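Local structure of phosphonopyruvate hydrolase (2HJP) at residues A[44-49]-A[61-66]; A[166-171]-A[196-201]; A[218-223]-A[232-237]. The protein hydrolyses the carbon-phosphorus bond of phosphonopyruvate to give pyruvate and phosphate, using a divalent metal ion such as magnesium, cobalt or manganese. All coordinates share one frame; numbering follows the deposited sequence.

Contact 1 (A[44-49]-A[61-66]). With NA (sodium ion), chain D; PPR (phosphonopyruvate), chain G.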
loop_
_atom_site.group_PDB
_atom_site.type_symbol
_atom_site.label_atom_id
_atom_site.label_comp_id
_atom_site.label_asym_id
_atom_site.label_seq_id
_atom_site.Cartn_x
_atom_site.Cartn_y
_atom_site.Cartn_z
ATOM N N PHE A 44 11.695 -4.618 14.804
ATOM C CA PHE A 44 13.024 -4.050 14.820
ATOM C C PHE A 44 13.673 -4.326 13.445
ATOM O O PHE A 44 14.266 -3.417 12.789
ATOM C CB PHE A 44 13.869 -4.730 15.938
ATOM C CG PHE A 44 15.311 -4.254 15.951
ATOM C CD1 PHE A 44 15.639 -3.047 16.551
ATOM C CD2 PHE A 44 16.297 -4.971 15.285
ATOM C CE1 PHE A 44 16.975 -2.551 16.476
ATOM C CE2 PHE A 44 17.591 -4.503 15.210
ATOM C CZ PHE A 44 17.926 -3.263 15.822
ATOM N N GLU A 45 13.582 -5.582 13.014
ATOM C CA GLU A 45 14.147 -5.936 11.700
ATOM C C GLU A 45 13.494 -5.196 10.543
ATOM O O GLU A 45 14.200 -4.699 9.673
ATOM C CB GLU A 45 14.041 -7.412 11.408
ATOM C CG GLU A 45 15.079 -8.239 12.208
ATOM C CD GLU A 45 15.805 -9.243 11.339
ATOM O OE1 GLU A 45 15.364 -9.413 10.167
ATOM O OE2 GLU A 45 16.785 -9.855 11.819
ATOM N N LEU A 46 12.158 -5.104 10.512
ATOM C CA LEU A 46 11.564 -4.421 9.377
ATOM C C LEU A 46 11.905 -2.909 9.443
ATOM O O LEU A 46 12.252 -2.312 8.425
ATOM C CB LEU A 46 10.048 -4.633 9.375
ATOM C CG LEU A 46 9.343 -4.078 8.178
ATOM C CD1 LEU A 46 9.866 -4.712 6.920
ATOM C CD2 LEU A 46 7.870 -4.324 8.340
ATOM N N SER A 47 11.828 -2.277 10.613
ATOM C CA SER A 47 12.176 -0.853 10.650
ATOM C C SER A 47 13.673 -0.688 10.308
ATOM O O SER A 47 14.062 0.254 9.648
ATOM C CB SER A 47 11.835 -0.217 12.043
ATOM O OG SER A 47 12.602 -0.925 12.996
ATOM N N ALA A 48 14.531 -1.594 10.761
ATOM C CA ALA A 48 15.960 -1.447 10.444
ATOM C C ALA A 48 16.140 -1.528 8.923
ATOM O O ALA A 48 16.937 -0.772 8.327
ATOM C CB ALA A 48 16.795 -2.546 11.160
ATOM N N SER A 49 15.399 -2.417 8.265
ATOM C CA SER A 49 15.551 -2.570 6.812
ATOM C C SER A 49 15.109 -1.298 6.034
ATOM O O SER A 49 15.573 -1.035 4.928
ATOM C CB SER A 49 14.802 -3.824 6.333
ATOM O OG SER A 49 13.416 -3.617 6.307
ATOM N N SER A 61 0.757 -0.327 8.360
ATOM C CA SER A 61 0.434 -0.961 7.084
ATOM C C SER A 61 1.688 -1.654 6.432
ATOM O O SER A 61 1.626 -2.771 5.860
ATOM C CB SER A 61 -0.153 0.132 6.194
ATOM O OG SER A 61 -0.417 -0.399 4.942
ATOM N N THR A 62 2.842 -1.027 6.564
ATOM C CA THR A 62 4.022 -1.602 5.982
ATOM C C THR A 62 4.284 -2.946 6.686
ATOM O O THR A 62 4.566 -3.951 6.025
ATOM C CB THR A 62 5.214 -0.665 6.125
ATOM O OG1 THR A 62 4.987 0.490 5.290
ATOM C CG2 THR A 62 6.504 -1.345 5.703
ATOM N N HIS A 63 4.122 -2.969 7.999
ATOM C CA HIS A 63 4.371 -4.192 8.705
ATOM C C HIS A 63 3.299 -5.289 8.420
ATOM O O HIS A 63 3.629 -6.467 8.079
ATOM C CB HIS A 63 4.507 -3.884 10.209
ATOM C CG HIS A 63 4.753 -5.110 11.051
ATOM N ND1 HIS A 63 3.742 -5.845 11.628
ATOM C CD2 HIS A 63 5.911 -5.748 11.362
ATOM C CE1 HIS A 63 4.249 -6.890 12.257
ATOM N NE2 HIS A 63 5.568 -6.863 12.112
ATOM N N LEU A 64 2.037 -4.884 8.432
ATOM C CA LEU A 64 0.933 -5.819 8.180
ATOM C C LEU A 64 1.095 -6.415 6.796
ATOM O O LEU A 64 0.974 -7.637 6.636
ATOM C CB LEU A 64 -0.432 -5.076 8.312
ATOM C CG LEU A 64 -1.620 -5.928 7.813
ATOM C CD1 LEU A 64 -1.758 -7.172 8.732
ATOM C CD2 LEU A 64 -2.938 -5.096 7.876
ATOM N N GLU A 65 1.412 -5.590 5.782
ATOM C CA GLU A 65 1.589 -6.168 4.428
ATOM C C GLU A 65 2.821 -7.102 4.331
ATOM O O GLU A 65 2.787 -8.082 3.615
ATOM C CB GLU A 65 1.633 -5.048 3.369
ATOM C CG GLU A 65 0.279 -4.345 3.315
ATOM C CD GLU A 65 -0.938 -5.375 3.169
ATOM O OE1 GLU A 65 -0.932 -6.319 2.334
ATOM O OE2 GLU A 65 -1.943 -5.213 3.849
ATOM N N MET A 66 3.889 -6.783 5.059
ATOM C CA MET A 66 5.050 -7.648 5.079
ATOM C C MET A 66 4.628 -8.970 5.730
ATOM O O MET A 66 5.146 -10.000 5.334
ATOM C CB MET A 66 6.220 -7.013 5.899
ATOM C CG MET A 66 7.496 -7.925 5.911
ATOM S SD MET A 66 7.921 -8.561 4.248
ATOM C CE MET A 66 8.662 -7.009 3.575
HETATM NA NA NA D . 12.336 -5.309 4.381
HETATM C C1 PPR G . 11.681 -7.057 17.740
HETATM O O1 PPR G . 12.437 -7.971 17.208
HETATM O "O2'" PPR G . 11.158 -6.162 17.134
HETATM C C2 PPR G . 11.482 -7.211 19.218
HETATM C C3 PPR G . 12.357 -7.705 20.142
HETATM O O2 PPR G . 10.288 -6.781 19.626
HETATM P P PPR G . 13.483 -6.324 20.666
HETATM O O1P PPR G . 12.531 -5.299 21.346
HETATM O O2P PPR G . 14.154 -5.798 19.369
HETATM O O3P PPR G . 14.374 -6.926 21.647
#
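Leu46 carries this contact, and its CD2 methyl does most of the touching. CD2 sits over His63, 3.5 Å from CA and 3.9 Å from CB, and nears its ring obliquely. The same methyl reaches Met66 CB at 4.0 Å and Thr62 CG2 at 4.2 Å. CG of Leu46 is anti to the backbone N (chi1 -175°), which points the branch toward helix 60-71. CD2 lands there, while CD1 approaches CG of Met66 and the sodium ion.

Both ring nitrogens of His63 have partners. ND1 is hydrogen-bonded to the hydroxyl of Tyr99 and NE2 to the carbonyl of substrate-binding Gly41, which fixes the ring's rotation. The His63 side chain is about 4 Å from that of Asp81, a magnesium ligand. Ser49 OG binds the sodium ion at 2.8 Å and donates to Leu46 O at 2.7 Å. His23 O is another ligand of that ion. At the start of the segment, Phe44 N donates to O2' of phosphonopyruvate at 2.8 Å (N-H...O angle 151°).

The two segments cross at 114°. Both belong to the connection between barrel strands 38-41 and 78-81, in the TIM-barrel fold of the PEP mutase/isocitrate lyase superfamily.

Contact 2 (A[166-171]-A[196-201])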
loop_
_atom_site.group_PDB
_atom_site.type_symbol
_atom_site.label_atom_id
_atom_site.label_comp_id
_atom_site.label_asym_id
_atom_site.label_seq_id
_atom_site.Cartn_x
_atom_site.Cartn_y
_atom_site.Cartn_z
ATOM N N GLN A 166 9.086 -8.796 41.289
ATOM C CA GLN A 166 7.724 -8.960 41.836
ATOM C C GLN A 166 6.657 -8.378 40.869
ATOM O O GLN A 166 5.683 -9.033 40.592
ATOM C CB GLN A 166 7.593 -8.279 43.233
ATOM N N GLU A 167 6.876 -7.165 40.358
ATOM C CA GLU A 167 5.959 -6.468 39.450
ATOM C C GLU A 167 5.879 -7.182 38.060
ATOM O O GLU A 167 4.793 -7.295 37.480
ATOM C CB GLU A 167 6.444 -5.011 39.276
ATOM C CG GLU A 167 5.612 -4.156 38.293
ATOM C CD GLU A 167 4.148 -3.966 38.748
ATOM O OE1 GLU A 167 3.756 -4.606 39.749
ATOM O OE2 GLU A 167 3.302 -3.486 37.933
ATOM N N ALA A 168 7.032 -7.641 37.546
ATOM C CA ALA A 168 7.091 -8.367 36.280
ATOM C C ALA A 168 6.233 -9.611 36.442
ATOM O O ALA A 168 5.382 -9.898 35.570
ATOM C CB ALA A 168 8.573 -8.747 35.928
ATOM N N VAL A 169 6.396 -10.349 37.564
ATOM C CA VAL A 169 5.550 -11.541 37.739
ATOM C C VAL A 169 4.081 -11.193 37.943
ATOM O O VAL A 169 3.178 -11.898 37.451
ATOM C CB VAL A 169 6.013 -12.426 38.914
ATOM C CG1 VAL A 169 4.912 -13.464 39.271
ATOM C CG2 VAL A 169 7.308 -13.080 38.507
ATOM N N ARG A 170 3.824 -10.111 38.672
ATOM C CA ARG A 170 2.457 -9.692 38.901
ATOM C C ARG A 170 1.780 -9.381 37.553
ATOM O O ARG A 170 0.629 -9.742 37.325
ATOM C CB ARG A 170 2.457 -8.437 39.774
ATOM C CG ARG A 170 1.054 -7.897 39.967
ATOM N NH2 ARG A 170 3.156 -6.943 42.765
ATOM N N ARG A 171 2.507 -8.676 36.672
ATOM C CA ARG A 171 1.958 -8.337 35.350
ATOM C C ARG A 171 1.753 -9.566 34.515
ATOM O O ARG A 171 0.701 -9.721 33.903
ATOM C CB ARG A 171 2.866 -7.335 34.611
ATOM C CG ARG A 171 2.627 -5.925 35.103
ATOM C CD ARG A 171 3.622 -4.895 34.565
ATOM N NE ARG A 171 3.353 -3.585 35.148
ATOM C CZ ARG A 171 2.537 -2.658 34.634
ATOM N NH1 ARG A 171 1.886 -2.855 33.497
ATOM N NH2 ARG A 171 2.314 -1.519 35.284
ATOM N N LEU A 196 16.660 -15.714 34.206
ATOM C CA LEU A 196 16.551 -17.004 34.907
ATOM C C LEU A 196 15.843 -16.895 36.272
ATOM O O LEU A 196 15.075 -17.798 36.644
ATOM C CB LEU A 196 17.935 -17.622 35.063
ATOM C CG LEU A 196 18.659 -17.987 33.785
ATOM C CD1 LEU A 196 20.105 -18.462 34.109
ATOM C CD2 LEU A 196 17.846 -19.122 33.132
ATOM N N ALA A 197 16.100 -15.823 37.039
ATOM C CA ALA A 197 15.400 -15.642 38.314
ATOM C C ALA A 197 13.892 -15.459 38.079
ATOM O O ALA A 197 13.061 -15.983 38.849
ATOM C CB ALA A 197 15.965 -14.433 39.074
ATOM N N PHE A 198 13.511 -14.662 37.076
ATOM C CA PHE A 198 12.080 -14.555 36.760
ATOM C C PHE A 198 11.514 -15.948 36.444
ATOM O O PHE A 198 10.479 -16.343 36.976
ATOM C CB PHE A 198 11.828 -13.657 35.538
ATOM C CG PHE A 198 10.353 -13.540 35.145
ATOM C CD1 PHE A 198 9.594 -12.470 35.591
ATOM C CD2 PHE A 198 9.748 -14.504 34.344
ATOM C CE1 PHE A 198 8.252 -12.340 35.275
ATOM C CE2 PHE A 198 8.400 -14.400 34.009
ATOM C CZ PHE A 198 7.649 -13.303 34.488
ATOM N N VAL A 199 12.161 -16.692 35.554
ATOM C CA VAL A 199 11.674 -18.024 35.189
ATOM C C VAL A 199 11.451 -18.952 36.396
ATOM O O VAL A 199 10.416 -19.630 36.524
ATOM C CB VAL A 199 12.655 -18.681 34.224
ATOM C CG1 VAL A 199 12.298 -20.157 34.018
ATOM C CG2 VAL A 199 12.586 -17.944 32.831
ATOM N N LYS A 200 12.463 -19.014 37.249
ATOM C CA LYS A 200 12.377 -19.845 38.441
ATOM C C LYS A 200 11.179 -19.405 39.289
ATOM O O LYS A 200 10.501 -20.217 39.877
ATOM C CB LYS A 200 13.651 -19.727 39.288
ATOM C CG LYS A 200 13.575 -20.604 40.572
ATOM N N SER A 201 10.907 -18.126 39.364
ATOM C CA SER A 201 9.773 -17.718 40.149
ATOM C C SER A 201 8.429 -17.748 39.434
ATOM O O SER A 201 7.422 -17.781 40.089
ATOM C CB SER A 201 10.006 -16.348 40.779
ATOM O OG SER A 201 9.826 -15.295 39.859
#
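Two successive outer helices of the TIM barrel meet here, with Phe198 of helix 193-201 set against Ala168 and Val169 of helix 165-177. The segments cross at -50°, and their axes come within 10.4 Å. The contact is small and mainly apolar. With chi1 at 179° the Phe198 ring swings away from its own backbone N, and its end nears the other helix. Its CE1 corner does the touching, 3.4 Å from CG2 of Val169 and 3.7 Å from CB of Ala168. The backbone carbon C of Ala168 sits at the ring edge, close to the ring plane. The valine methyl comes in obliquely and also meets OG of Ser201 at 3.6 Å. That OG donates back to O of Phe198 at 3.1 Å, within its own helix.

On helix 165-177, NE of Arg171 and OE2 of Glu167 form a salt bridge at 2.8 Å. NE comes on the anti side of the oxygen, out of the carboxylate plane (N-H...O angle 134°). NH1 of the arginine reaches O of Val129 and the hydroxyl of Tyr175. Toward the barrel, Ala168 and Phe198 both pack on Ile185 of strand 182-185. Ile131 of helix 131-144 meets Glu167 and Arg171, and Pro203 lies against Val169.

Contact 3 (A[218-223]-A[232-237])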
loop_
_atom_site.group_PDB
_atom_site.type_symbol
_atom_site.label_atom_id
_atom_site.label_comp_id
_atom_site.label_asym_id
_atom_site.label_seq_id
_atom_site.Cartn_x
_atom_site.Cartn_y
_atom_site.Cartn_z
ATOM N N LEU A 218 22.931 -17.943 26.770
ATOM C CA LEU A 218 21.877 -18.860 27.208
ATOM C C LEU A 218 21.534 -19.633 25.952
ATOM O O LEU A 218 20.790 -19.143 25.092
ATOM C CB LEU A 218 20.671 -18.075 27.703
ATOM C CG LEU A 218 19.621 -18.978 28.358
ATOM C CD1 LEU A 218 20.174 -19.476 29.746
ATOM C CD2 LEU A 218 18.302 -18.183 28.531
ATOM N N THR A 219 22.048 -20.848 25.836
ATOM C CA THR A 219 21.840 -21.633 24.630
ATOM C C THR A 219 20.494 -22.370 24.555
ATOM O O THR A 219 19.709 -22.377 25.534
ATOM C CB THR A 219 22.888 -22.711 24.470
ATOM O OG1 THR A 219 22.643 -23.736 25.425
ATOM C CG2 THR A 219 24.284 -22.156 24.626
ATOM N N GLU A 220 20.214 -23.033 23.423
ATOM C CA GLU A 220 18.933 -23.752 23.419
ATOM C C GLU A 220 18.925 -24.909 24.428
ATOM O O GLU A 220 17.872 -25.244 25.015
ATOM C CB GLU A 220 18.580 -24.306 22.031
ATOM C CG GLU A 220 18.248 -23.143 21.062
ATOM C CD GLU A 220 17.955 -23.566 19.614
ATOM O OE1 GLU A 220 17.813 -22.648 18.763
ATOM O OE2 GLU A 220 17.862 -24.769 19.337
ATOM N N ALA A 221 20.098 -25.505 24.660
ATOM C CA ALA A 221 20.158 -26.616 25.621
ATOM C C ALA A 221 19.906 -26.001 27.005
ATOM O O ALA A 221 19.227 -26.606 27.846
ATOM C CB ALA A 221 21.533 -27.312 25.542
ATOM N N ASP A 222 20.420 -24.797 27.246
ATOM C CA ASP A 222 20.156 -24.197 28.531
ATOM C C ASP A 222 18.631 -23.887 28.646
ATOM O O ASP A 222 18.035 -24.031 29.709
ATOM C CB ASP A 222 20.926 -22.886 28.723
ATOM C CG ASP A 222 22.418 -23.096 28.811
ATOM O OD1 ASP A 222 22.822 -24.208 29.200
ATOM O OD2 ASP A 222 23.152 -22.148 28.484
ATOM N N ILE A 223 18.023 -23.427 27.548
ATOM C CA ILE A 223 16.607 -23.064 27.596
ATOM C C ILE A 223 15.745 -24.313 27.688
ATOM O O ILE A 223 14.762 -24.294 28.357
ATOM C CB ILE A 223 16.217 -22.207 26.370
ATOM C CG1 ILE A 223 16.864 -20.806 26.562
ATOM C CG2 ILE A 223 14.676 -21.962 26.295
ATOM C CD1 ILE A 223 16.933 -19.951 25.298
ATOM N N VAL A 232 11.691 -19.904 21.984
ATOM C CA VAL A 232 12.807 -18.999 22.034
ATOM C C VAL A 232 12.776 -18.227 20.709
ATOM O O VAL A 232 12.545 -18.809 19.625
ATOM C CB VAL A 232 14.124 -19.704 22.180
ATOM C CG1 VAL A 232 14.223 -20.760 21.188
ATOM C CG2 VAL A 232 15.280 -18.655 22.040
ATOM N N ILE A 233 12.964 -16.912 20.770
ATOM C CA ILE A 233 12.938 -16.118 19.512
ATOM C C ILE A 233 14.333 -15.499 19.254
ATOM O O ILE A 233 14.908 -14.894 20.173
ATOM C CB ILE A 233 11.914 -14.933 19.635
ATOM C CG1 ILE A 233 10.464 -15.500 19.568
ATOM C CG2 ILE A 233 12.130 -13.856 18.490
ATOM C CD1 ILE A 233 9.801 -15.627 18.205
ATOM N N TYR A 234 14.849 -15.664 18.027
ATOM C CA TYR A 234 16.120 -15.021 17.614
ATOM C C TYR A 234 15.647 -13.710 17.030
ATOM O O TYR A 234 15.118 -13.618 15.907
ATOM C CB TYR A 234 16.835 -15.959 16.685
ATOM C CG TYR A 234 17.270 -17.180 17.497
ATOM C CD1 TYR A 234 18.171 -17.045 18.538
ATOM C CD2 TYR A 234 16.740 -18.445 17.233
ATOM C CE1 TYR A 234 18.554 -18.163 19.319
ATOM C CE2 TYR A 234 17.106 -19.588 17.998
ATOM C CZ TYR A 234 18.019 -19.412 19.044
ATOM O OH TYR A 234 18.366 -20.490 19.806
ATOM N N GLY A 235 15.831 -12.686 17.830
ATOM C CA GLY A 235 15.239 -11.407 17.504
ATOM C C GLY A 235 15.653 -10.575 16.343
ATOM O O GLY A 235 14.771 -9.927 15.734
ATOM N N ASN A 236 16.955 -10.590 16.000
ATOM C CA ASN A 236 17.400 -9.698 14.910
ATOM C C ASN A 236 18.675 -10.150 14.186
ATOM O O ASN A 236 19.389 -9.339 13.608
ATOM C CB ASN A 236 17.622 -8.264 15.514
ATOM C CG ASN A 236 18.621 -8.252 16.725
ATOM O OD1 ASN A 236 19.448 -9.139 16.852
ATOM N ND2 ASN A 236 18.509 -7.221 17.611
ATOM N N HIS A 237 18.909 -11.452 14.152
ATOM C CA HIS A 237 20.111 -12.001 13.599
ATOM C C HIS A 237 20.115 -12.022 12.058
ATOM O O HIS A 237 21.200 -12.008 11.431
ATOM C CB HIS A 237 20.335 -13.397 14.190
ATOM C CG HIS A 237 20.383 -13.399 15.687
ATOM N ND1 HIS A 237 19.239 -13.370 16.465
ATOM C CD2 HIS A 237 21.429 -13.202 16.536
ATOM C CE1 HIS A 237 19.580 -13.134 17.731
ATOM N NE2 HIS A 237 20.905 -13.032 17.799
#
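The Tyr234 ring has Glu220 at its edge and Val232 on one face. OE1 of Glu220 lies near the ring plane, beside the hydroxyl. CG2 of Val232 stands 4.1 Å above the plane, offset toward the rim. The carboxylate and the ring are nearly coplanar, with planes 30° apart. The His237 ring is flanked from within its own segment. Asn236 OD1 sits over the centre of one face, and C of Tyr234 and N of Gly235 lie at the edge.

Tyr234 OH donates to Glu220 OE1 at 2.5 Å, very short for such a bond. Tyr234 OH is also only 2.9 Å from Glu220 CG, so the fit is tight and its exact geometry doubtful. Glu220 places CG anti to its carbonyl carbon (chi1 -69°), and the chain beyond is extended, so the carboxylate reaches the strand. With an alanine at this position, the tyrosine hydroxyl would probably lose its acceptor and the ring would be less firmly held at its edge.

The segments belong to the last beta-alpha-beta unit of the barrel, formed by strand 208-210, helix 220-224 and strand 229-234. This last strand closes the barrel by pairing with strand 17-21, where Tyr234 makes backbone bonds to Ala19 and Ala21. Thr18 of that strand packs against both Glu220 and Val232.

A second link is apolar. CD1 of Ile223 touches CG2 of Val232 at 3.9 Å, and the two side chains cross at about a right angle. The helix start is a capping box. Asp222 N donates to OG1 of the N-cap residue Thr219 at 3.1 Å. In return, Thr219 N donates to Asp222 OD2 at 3.1 Å, meeting it from above the carboxylate plane. Ile259 of a neighbouring subunit packs on Tyr234.

Overall arrangement
Contacts 1 and 3 meet at the substrate pocket. Their centres are about 22 Å apart, but their ends touch: Phe44 CD2 lies 3.6 Å from Asn236 CB. Glu45 extends this junction, since its OE2 accepts a bond from Ile239 N just past contact 3. Phe44 and Gly235 both touch phosphonopyruvate. Both contacts also border the second subunit. Contact 1 lies across the chain's centre from contacts 2 and 3. The centre of contact 2 is about 31 Å from that of contact 1 and about 19 Å from that of contact 3. Contacts 2 and 3 touch where Leu196 CD2 lies 4.1 Å from Leu218 CD1. The Ala168 side chain is about 9 Å from that of substrate-binding His186.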